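Local coordinates for integron gene cassette protein HFX_CASS3 (Uncultured bacterium, PDB 3FYN), which is of unknown function but, as a member of the GNAT family, probably transfers an acetyl group from acetyl-CoA to a substrate not yet identified, at residues A[78-89]-A[101-112]; A[118-126]-A[150-158]. All coordinates share one frame; numbering follows the deposited sequence. Where two conformers were deposited one is given.

Contact 1: residues A[78-89]-A[101-112]; sequences EGTESVGYIVLT and GFVDDFFVRPNA. With MG (magnesium ion), chain B.
Tyr85 and Phe107 form a hydrogen-bonded antiparallel pair: Tyr85 N donates to Phe107 O at 2.9 Å, and Phe107 N returns a nearly straight bond (174°) to Tyr85 O. Thr89 and Phe102 repeat this reciprocal pattern. Between them the ladder shifts register: Val87 N binds Asp105 O, whereas Val87 O accepts a hydrogen bond from Asp104 N, and Asp105 N, buried here, finds no partner.

Apolar contacts lie on both faces. Ile86 CD1 sits over the face of the Phe106 ring, 4.0 Å from its centroid, a CH-pi contact, and also meets Val103 CG1; CG1 of Ile86, anti to the backbone N (chi1 -171°), carries CD1 to both partners. On the other face Tyr85 CE1 packs against Phe107 CB at 3.8 Å. These strands are the central hairpin of the GNAT sheet, of which strand 101-108 typically leads into the acetyl-CoA pyrophosphate-binding loop in this family.

Charged side chains work at two places: Arg109 at the turn end of the hairpin, Asp105 midway along the ladder. Arg109 NH1 forms a salt bridge to Glu81 OE2 at 3.4 Å, its hydrogen bond weak, the carboxylate and guanidinium planes 42° apart, while NE pairs with Glu43. A leucine in place of Arg109 would probably leave both carboxylates without their cationic mate. Asp105 OD1 binds magnesium at 2.2 Å, five waters completing the shell; one further water joins Asp105 OD2 to Tyr85 OH.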
loop_
_atom_site.group_PDB
_atom_site.type_symbol
_atom_site.label_atom_id
_atom_site.label_comp_id
_atom_site.label_asym_id
_atom_site.label_seq_id
_atom_site.Cartn_x
_atom_site.Cartn_y
_atom_site.Cartn_z
ATOM N N GLU A 78 -20.890 20.343 -1.620
ATOM C CA GLU A 78 -21.773 21.150 -0.794
ATOM C C GLU A 78 -22.293 22.262 -1.692
ATOM O O GLU A 78 -21.515 23.070 -2.188
ATOM C CB GLU A 78 -20.998 21.731 0.388
ATOM C CG GLU A 78 -21.837 22.495 1.387
ATOM C CD GLU A 78 -21.001 23.063 2.521
ATOM O OE1 GLU A 78 -20.024 23.789 2.238
ATOM O OE2 GLU A 78 -21.324 22.785 3.695
ATOM N N GLY A 79 -23.602 22.291 -1.923
ATOM C CA GLY A 79 -24.178 23.257 -2.844
ATOM C C GLY A 79 -23.615 23.105 -4.247
ATOM O O GLY A 79 -23.662 22.021 -4.829
ATOM N N THR A 80 -23.063 24.188 -4.788
ATOM C CA THR A 80 -22.503 24.166 -6.138
ATOM C C THR A 80 -20.988 23.970 -6.152
ATOM O O THR A 80 -20.345 24.168 -7.182
ATOM C CB THR A 80 -22.832 25.463 -6.899
ATOM O OG1 THR A 80 -22.286 26.585 -6.195
ATOM C CG2 THR A 80 -24.335 25.633 -7.015
ATOM N N GLU A 81 -20.424 23.581 -5.015
ATOM C CA GLU A 81 -18.978 23.478 -4.883
ATOM C C GLU A 81 -18.525 22.120 -4.380
ATOM O O GLU A 81 -19.192 21.487 -3.566
ATOM C CB GLU A 81 -18.466 24.531 -3.902
ATOM C CG GLU A 81 -17.929 25.792 -4.533
ATOM C CD GLU A 81 -17.133 26.612 -3.543
ATOM O OE1 GLU A 81 -17.515 26.635 -2.353
ATOM O OE2 GLU A 81 -16.124 27.225 -3.949
ATOM N N SER A 82 -17.367 21.689 -4.854
ATOM C CA SER A 82 -16.659 20.609 -4.197
ATOM C C SER A 82 -15.868 21.257 -3.075
ATOM O O SER A 82 -15.127 22.216 -3.306
ATOM C CB SER A 82 -15.725 19.899 -5.173
ATOM O OG SER A 82 -16.469 19.229 -6.171
ATOM N N VAL A 83 -16.037 20.745 -1.862
ATOM C CA VAL A 83 -15.363 21.310 -0.699
ATOM C C VAL A 83 -14.365 20.333 -0.087
ATOM O O VAL A 83 -13.798 20.593 0.970
ATOM C CB VAL A 83 -16.367 21.753 0.383
ATOM C CG1 VAL A 83 -17.279 22.846 -0.157
ATOM C CG2 VAL A 83 -17.179 20.566 0.893
ATOM N N GLY A 84 -14.156 19.205 -0.753
ATOM C CA GLY A 84 -13.203 18.226 -0.275
ATOM C C GLY A 84 -13.056 17.071 -1.238
ATOM O O GLY A 84 -13.749 17.001 -2.253
ATOM N N TYR A 85 -12.137 16.162 -0.925
ATOM C CA TYR A 85 -11.974 14.964 -1.729
ATOM C C TYR A 85 -11.317 13.870 -0.917
ATOM O O TYR A 85 -10.745 14.116 0.149
ATOM C CB TYR A 85 -11.154 15.257 -3.002
ATOM C CG TYR A 85 -9.680 15.492 -2.761
ATOM C CD1 TYR A 85 -9.221 16.712 -2.279
ATOM C CD2 TYR A 85 -8.747 14.486 -3.002
ATOM C CE1 TYR A 85 -7.872 16.931 -2.053
ATOM C CE2 TYR A 85 -7.397 14.697 -2.784
ATOM C CZ TYR A 85 -6.967 15.917 -2.307
ATOM O OH TYR A 85 -5.631 16.130 -2.083
ATOM N N ILE A 86 -11.423 12.652 -1.422
ATOM C CA ILE A 86 -10.802 11.509 -0.769
ATOM C C ILE A 86 -10.294 10.553 -1.831
ATOM O O ILE A 86 -10.946 10.338 -2.859
ATOM C CB ILE A 86 -11.786 10.820 0.215
ATOM C CG1 ILE A 86 -11.075 9.758 1.059
ATOM C CG2 ILE A 86 -12.998 10.247 -0.519
ATOM C CD1 ILE A 86 -11.861 9.360 2.301
ATOM N N VAL A 87 -9.116 9.992 -1.583
ATOM C CA VAL A 87 -8.466 9.118 -2.540
ATOM C C VAL A 87 -8.262 7.739 -1.941
ATOM O O VAL A 87 -7.699 7.604 -0.860
ATOM C CB VAL A 87 -7.090 9.681 -2.959
ATOM C CG1 VAL A 87 -6.422 8.744 -3.939
ATOM C CG2 VAL A 87 -7.255 11.067 -3.563
ATOM N N LEU A 88 -8.730 6.723 -2.654
ATOM C CA LEU A 88 -8.487 5.328 -2.301
ATOM C C LEU A 88 -7.436 4.754 -3.243
ATOM O O LEU A 88 -7.586 4.821 -4.463
ATOM C CB LEU A 88 -9.786 4.527 -2.448
ATOM C CG LEU A 88 -9.671 3.000 -2.410
ATOM C CD1 LEU A 88 -9.317 2.506 -1.010
ATOM C CD2 LEU A 88 -10.965 2.361 -2.881
ATOM N N THR A 89 -6.365 4.191 -2.693
ATOM C CA THR A 89 -5.424 3.460 -3.535
ATOM C C THR A 89 -5.419 1.989 -3.154
ATOM O O THR A 89 -5.730 1.638 -2.016
ATOM C CB THR A 89 -4.006 4.050 -3.486
ATOM O OG1 THR A 89 -3.528 4.035 -2.137
ATOM C CG2 THR A 89 -4.021 5.480 -3.999
ATOM N N GLY A 101 -6.772 -1.670 0.731
ATOM C CA GLY A 101 -6.881 -0.297 0.288
ATOM C C GLY A 101 -6.286 0.658 1.291
ATOM O O GLY A 101 -6.160 0.336 2.475
ATOM N N PHE A 102 -5.905 1.834 0.802
ATOM C CA PHE A 102 -5.452 2.922 1.651
ATOM C C PHE A 102 -6.294 4.157 1.399
ATOM O O PHE A 102 -6.595 4.491 0.242
ATOM C CB PHE A 102 -4.001 3.272 1.321
ATOM C CG PHE A 102 -3.035 2.160 1.587
ATOM C CD1 PHE A 102 -2.276 2.151 2.740
ATOM C CD2 PHE A 102 -2.901 1.112 0.688
ATOM C CE1 PHE A 102 -1.381 1.119 2.990
ATOM C CE2 PHE A 102 -2.012 0.081 0.929
ATOM C CZ PHE A 102 -1.255 0.083 2.083
ATOM N N VAL A 103 -6.669 4.837 2.478
ATOM C CA VAL A 103 -7.158 6.204 2.362
ATOM C C VAL A 103 -5.897 7.044 2.184
ATOM O O VAL A 103 -5.245 7.438 3.150
ATOM C CB VAL A 103 -7.967 6.653 3.596
ATOM C CG1 VAL A 103 -8.484 8.072 3.401
ATOM C CG2 VAL A 103 -9.128 5.691 3.839
ATOM N N ASP A 104 -5.541 7.262 0.926
ATOM C CA ASP A 104 -4.225 7.768 0.565
ATOM C C ASP A 104 -4.110 9.274 0.748
ATOM O O ASP A 104 -3.048 9.779 1.091
ATOM C CB ASP A 104 -3.902 7.379 -0.876
ATOM C CG ASP A 104 -2.464 7.655 -1.245
ATOM O OD1 ASP A 104 -1.556 7.232 -0.496
ATOM O OD2 ASP A 104 -2.246 8.291 -2.291
ATOM N N ASP A 105 -5.205 9.986 0.510
ATOM C CA ASP A 105 -5.276 11.410 0.809
ATOM C C ASP A 105 -6.724 11.741 1.125
ATOM O O ASP A 105 -7.641 11.088 0.630
ATOM C CB ASP A 105 -4.768 12.266 -0.355
ATOM C CG ASP A 105 -3.354 12.782 -0.124
ATOM O OD1 ASP A 105 -2.926 12.815 1.050
ATOM O OD2 ASP A 105 -2.678 13.165 -1.102
ATOM N N PHE A 106 -6.924 12.754 1.955
ATOM C CA PHE A 106 -8.243 13.044 2.491
ATOM C C PHE A 106 -8.227 14.483 2.963
ATOM O O PHE A 106 -7.470 14.845 3.863
ATOM C CB PHE A 106 -8.523 12.072 3.644
ATOM C CG PHE A 106 -9.878 12.216 4.277
ATOM C CD1 PHE A 106 -10.941 12.784 3.593
ATOM C CD2 PHE A 106 -10.096 11.729 5.559
ATOM C CE1 PHE A 106 -12.185 12.883 4.187
ATOM C CE2 PHE A 106 -11.336 11.826 6.155
ATOM C CZ PHE A 106 -12.382 12.404 5.470
ATOM N N PHE A 107 -9.056 15.310 2.337
ATOM C CA PHE A 107 -9.088 16.733 2.647
ATOM C C PHE A 107 -10.509 17.261 2.614
ATOM O O PHE A 107 -11.248 17.028 1.657
ATOM C CB PHE A 107 -8.231 17.510 1.646
ATOM C CG PHE A 107 -8.279 19.012 1.822
ATOM C CD1 PHE A 107 -7.732 19.612 2.947
ATOM C CD2 PHE A 107 -8.852 19.824 0.849
ATOM C CE1 PHE A 107 -7.755 20.995 3.104
ATOM C CE2 PHE A 107 -8.883 21.207 1.005
ATOM C CZ PHE A 107 -8.333 21.788 2.131
ATOM N N VAL A 108 -10.880 17.971 3.672
ATOM C CA VAL A 108 -12.106 18.754 3.691
ATOM C C VAL A 108 -11.710 20.194 4.003
ATOM O O VAL A 108 -10.953 20.428 4.940
ATOM C CB VAL A 108 -13.079 18.245 4.770
ATOM C CG1 VAL A 108 -14.297 19.161 4.873
ATOM C CG2 VAL A 108 -13.502 16.813 4.468
ATOM N N ARG A 109 -12.197 21.151 3.215
ATOM C CA ARG A 109 -11.888 22.557 3.448
ATOM C C ARG A 109 -12.228 22.933 4.885
ATOM O O ARG A 109 -13.224 22.467 5.427
ATOM C CB ARG A 109 -12.682 23.447 2.487
ATOM C CG ARG A 109 -12.062 23.575 1.112
ATOM C CD ARG A 109 -12.919 24.424 0.189
ATOM N NE ARG A 109 -12.195 24.781 -1.026
ATOM C CZ ARG A 109 -12.767 25.062 -2.193
ATOM N NH1 ARG A 109 -14.089 25.020 -2.316
ATOM N NH2 ARG A 109 -12.011 25.375 -3.243
ATOM N N PRO A 110 -11.401 23.786 5.506
ATOM C CA PRO A 110 -11.618 24.166 6.907
ATOM C C PRO A 110 -13.066 24.574 7.206
ATOM O O PRO A 110 -13.630 24.106 8.199
ATOM C CB PRO A 110 -10.662 25.347 7.095
ATOM C CG PRO A 110 -9.527 25.047 6.138
ATOM C CD PRO A 110 -10.176 24.387 4.943
ATOM N N ASN A 111 -13.661 25.404 6.351
ATOM C CA ASN A 111 -15.025 25.895 6.565
ATOM C C ASN A 111 -16.098 24.819 6.469
ATOM O O ASN A 111 -17.241 25.033 6.892
ATOM C CB ASN A 111 -15.354 27.033 5.586
ATOM C CG ASN A 111 -15.216 26.613 4.123
ATOM O OD1 ASN A 111 -14.955 25.449 3.819
ATOM N ND2 ASN A 111 -15.377 27.567 3.215
ATOM N N ALA A 112 -15.736 23.670 5.903
ATOM C CA ALA A 112 -16.691 22.584 5.709
ATOM C C ALA A 112 -16.499 21.459 6.721
ATOM O O ALA A 112 -17.198 20.449 6.670
ATOM C CB ALA A 112 -16.611 22.048 4.281
HETATM MG MG MG B . -0.869 12.978 1.888
HETATM O O HOH W 1 -16.062 26.089 0.197
HETATM O O HOH W 2 -4.180 14.078 -3.114
HETATM O O HOH W 3 -1.156 4.808 -1.126
HETATM O O HOH W 4 -0.207 13.330 -0.342
HETATM O O HOH W 5 -1.062 15.330 2.183
HETATM O O HOH W 6 1.204 12.917 2.793
HETATM O O HOH W 7 -0.910 10.719 1.627
HETATM O O HOH W 8 -1.736 12.631 4.094
#

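Contact 2: residues A[118-126]-A[150-158]. With ACT (acetate ion), chain C.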
loop_
_atom_site.group_PDB
_atom_site.type_symbol
_atom_site.label_atom_id
_atom_site.label_comp_id
_atom_site.label_asym_id
_atom_site.label_seq_id
_atom_site.Cartn_x
_atom_site.Cartn_y
_atom_site.Cartn_z
ATOM N N GLY A 118 -16.701 14.394 6.451
ATOM C CA GLY A 118 -15.579 13.470 6.512
ATOM C C GLY A 118 -16.042 12.054 6.798
ATOM O O GLY A 118 -15.575 11.094 6.177
ATOM N N ALA A 119 -16.972 11.928 7.739
ATOM C CA ALA A 119 -17.533 10.631 8.097
ATOM C C ALA A 119 -18.229 10.004 6.899
ATOM O O ALA A 119 -18.087 8.810 6.642
ATOM C CB ALA A 119 -18.502 10.779 9.263
ATOM N N ALA A 120 -18.987 10.815 6.166
ATOM C CA ALA A 120 -19.679 10.332 4.976
ATOM C C ALA A 120 -18.695 9.861 3.915
ATOM O O ALA A 120 -18.897 8.818 3.286
ATOM C CB ALA A 120 -20.604 11.410 4.412
ATOM N N ALA A 121 -17.631 10.630 3.714
ATOM C CA ALA A 121 -16.606 10.268 2.741
ATOM C C ALA A 121 -15.962 8.922 3.066
ATOM O O ALA A 121 -15.757 8.098 2.175
ATOM C CB ALA A 121 -15.539 11.367 2.641
ATOM N N LEU A 122 -15.629 8.710 4.336
ATOM C CA LEU A 122 -15.018 7.452 4.757
ATOM C C LEU A 122 -15.963 6.262 4.586
ATOM O O LEU A 122 -15.534 5.177 4.209
ATOM C CB LEU A 122 -14.505 7.543 6.197
ATOM C CG LEU A 122 -13.295 8.459 6.410
ATOM C CD1 LEU A 122 -13.077 8.714 7.893
ATOM C CD2 LEU A 122 -12.028 7.883 5.770
ATOM N N GLN A 123 -17.246 6.469 4.863
ATOM C CA GLN A 123 -18.228 5.408 4.674
ATOM C C GLN A 123 -18.352 5.038 3.205
ATOM O O GLN A 123 -18.493 3.866 2.856
ATOM C CB GLN A 123 -19.585 5.822 5.241
ATOM C CG GLN A 123 -19.632 5.781 6.753
ATOM C CD GLN A 123 -19.239 4.421 7.299
ATOM O OE1 GLN A 123 -19.884 3.413 7.009
ATOM N NE2 GLN A 123 -18.173 4.385 8.089
ATOM N N THR A 124 -18.283 6.043 2.341
ATOM C CA THR A 124 -18.342 5.818 0.904
ATOM C C THR A 124 -17.145 5.000 0.423
ATOM O O THR A 124 -17.297 4.063 -0.359
ATOM C CB THR A 124 -18.413 7.151 0.143
ATOM O OG1 THR A 124 -19.640 7.804 0.477
ATOM C CG2 THR A 124 -18.377 6.914 -1.353
ATOM N N VAL A 125 -15.956 5.346 0.895
ATOM C CA VAL A 125 -14.768 4.591 0.522
ATOM C C VAL A 125 -14.860 3.153 1.040
ATOM O O VAL A 125 -14.534 2.204 0.324
ATOM C CB VAL A 125 -13.478 5.269 1.026
ATOM C CG1 VAL A 125 -12.270 4.372 0.784
ATOM C CG2 VAL A 125 -13.288 6.618 0.329
ATOM N N LYS A 126 -15.314 2.987 2.279
ATOM C CA LYS A 126 -15.435 1.646 2.852
ATOM C C LYS A 126 -16.433 0.814 2.045
ATOM O O LYS A 126 -16.182 -0.352 1.748
ATOM C CB LYS A 126 -15.823 1.712 4.333
ATOM C CG LYS A 126 -15.859 0.365 5.024
ATOM C CD LYS A 126 -15.773 0.514 6.538
ATOM C CE LYS A 126 -16.906 1.353 7.085
ATOM N NZ LYS A 126 -16.826 1.480 8.569
ATOM N N GLY A 150 -9.855 10.869 15.330
ATOM C CA GLY A 150 -11.200 11.236 15.738
ATOM C C GLY A 150 -12.232 10.829 14.704
ATOM O O GLY A 150 -13.086 9.978 14.961
ATOM N N VAL A 151 -12.155 11.446 13.530
ATOM C CA VAL A 151 -13.018 11.073 12.419
ATOM C C VAL A 151 -12.709 9.639 11.999
ATOM O O VAL A 151 -13.610 8.857 11.703
ATOM C CB VAL A 151 -12.829 12.017 11.210
ATOM C CG1 VAL A 151 -13.756 11.619 10.074
ATOM C CG2 VAL A 151 -13.070 13.467 11.619
ATOM N N TYR A 152 -11.424 9.296 11.990
ATOM C CA TYR A 152 -10.998 7.949 11.619
ATOM C C TYR A 152 -11.493 6.900 12.612
ATOM O O TYR A 152 -11.966 5.834 12.218
ATOM C CB TYR A 152 -9.478 7.875 11.507
ATOM C CG TYR A 152 -8.903 8.601 10.310
ATOM C CD1 TYR A 152 -7.848 9.491 10.458
ATOM C CD2 TYR A 152 -9.412 8.394 9.034
ATOM C CE1 TYR A 152 -7.313 10.152 9.369
ATOM C CE2 TYR A 152 -8.885 9.053 7.938
ATOM C CZ TYR A 152 -7.835 9.932 8.113
ATOM O OH TYR A 152 -7.299 10.590 7.033
ATOM N N SER A 153 -11.381 7.202 13.901
ATOM C CA SER A 153 -11.804 6.254 14.923
ATOM C C SER A 153 -13.279 5.900 14.770
ATOM O O SER A 153 -13.656 4.731 14.843
ATOM C CB SER A 153 -11.535 6.807 16.322
ATOM O OG SER A 153 -11.953 5.881 17.310
ATOM N N ARG A 154 -14.110 6.914 14.551
ATOM C CA ARG A 154 -15.547 6.701 14.422
ATOM C C ARG A 154 -15.911 5.977 13.128
ATOM O O ARG A 154 -17.012 5.438 12.999
ATOM C CB ARG A 154 -16.304 8.030 14.535
ATOM C CG ARG A 154 -16.453 8.524 15.968
ATOM C CD ARG A 154 -17.268 9.811 16.055
ATOM N NE ARG A 154 -16.431 11.007 16.009
ATOM C CZ ARG A 154 -16.288 11.784 14.941
ATOM N NH1 ARG A 154 -16.932 11.496 13.816
ATOM N NH2 ARG A 154 -15.504 12.853 14.997
ATOM N N ALA A 155 -14.980 5.964 12.176
ATOM C CA ALA A 155 -15.180 5.268 10.910
ATOM C C ALA A 155 -14.700 3.821 11.001
ATOM O O ALA A 155 -14.734 3.079 10.015
ATOM C CB ALA A 155 -14.458 5.998 9.784
ATOM N N GLY A 156 -14.246 3.429 12.187
ATOM C CA GLY A 156 -13.839 2.056 12.429
ATOM C C GLY A 156 -12.351 1.799 12.292
ATOM O O GLY A 156 -11.907 0.650 12.357
ATOM N N PHE A 157 -11.574 2.860 12.089
ATOM C CA PHE A 157 -10.125 2.730 12.037
ATOM C C PHE A 157 -9.553 2.745 13.443
ATOM O O PHE A 157 -9.758 3.695 14.196
ATOM C CB PHE A 157 -9.494 3.864 11.231
ATOM C CG PHE A 157 -9.869 3.864 9.781
ATOM C CD1 PHE A 157 -10.951 4.605 9.335
ATOM C CD2 PHE A 157 -9.136 3.134 8.860
ATOM C CE1 PHE A 157 -11.297 4.618 8.000
ATOM C CE2 PHE A 157 -9.478 3.143 7.519
ATOM C CZ PHE A 157 -10.560 3.888 7.089
ATOM N N GLU A 158 -8.823 1.695 13.790
ATOM C CA GLU A 158 -8.170 1.624 15.088
ATOM C C GLU A 158 -6.677 1.371 14.897
ATOM O O GLU A 158 -6.250 0.884 13.848
ATOM C CB GLU A 158 -8.834 0.553 15.962
ATOM C CG GLU A 158 -10.264 0.920 16.365
ATOM C CD GLU A 158 -11.093 -0.267 16.831
ATOM O OE1 GLU A 158 -10.725 -0.901 17.845
ATOM O OE2 GLU A 158 -12.127 -0.555 16.189
HETATM C C ACT C . -14.563 16.696 8.858
HETATM O O ACT C . -15.502 16.507 8.059
HETATM O OXT ACT C . -14.841 17.352 9.883
HETATM C CH3 ACT C . -13.183 16.172 8.596
#
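This is a mainly apolar packing contact in which the helix segment 118-126 meets the short, weakly bonded helix at 151-154 and the turn after it, on one face of the central sheet. Leu122 carries it. Branching at CG, its two methyls fork across the interface: CD1 meets Ala155 CB at 3.6 Å and Val151 CG1 at 3.7 Å, while CD2 reaches Phe157 CE1 at 4.0 Å. The leucine and Tyr152 side chains cross at about a right angle, CD1 lying 3.9 Å from Tyr152 CD2. Beneath, Leu122 also touches Val103 and Phe106 of strand 98-108, and Phe157 rests on Leu137 and Val139, so both segments share the sheet as a floor.

One direct hydrogen bond crosses the contact. Lys126 extends from its backbone and bends at chi3 (59°), bringing NZ to 3.0 Å from Ala155 O; the donor stands 43° out of the carbonyl plane. The same oxygen accepts a bond from Gln167 of the second subunit, which places this end of the contact at the dimer interface. The short helix closes in a Schellman motif, with Gly156 at positive phi (96°), where a side chain would press on the preceding carbonyl.

At the opposite end, Gly118 N donates to an acetate oxygen at 2.9 Å, and Gly114 N binds the acetate too. The acetate probably comes from the crystallisation liquor, but an anion held by backbone amides at the start of this helix is consistent with the acetyl-CoA pyrophosphate-binding site of GNAT folds.

In the fold
Contact 1 lies near the centre of the chain and is largely buried; contact 2, about 12 Å away between centres, is only partly buried and packs on one face of the sheet. Strand 98-108 is followed, after a short connection, by helix 117-131, so the two follow in series within one GNAT domain. They meet through Ile86 CD1, which is 3.8 Å from Leu122 CD2, and through Phe106, whose CZ lies 3.5 Å from Gly118 O. A backbone ladder dominates the first, with a salt bridge at the end of the hairpin and a magnesium ion bound from mid-ladder by Asp105; the second relies on apolar side-chain packing centred on Leu122 and one lysine bond. Both reach the second subunit.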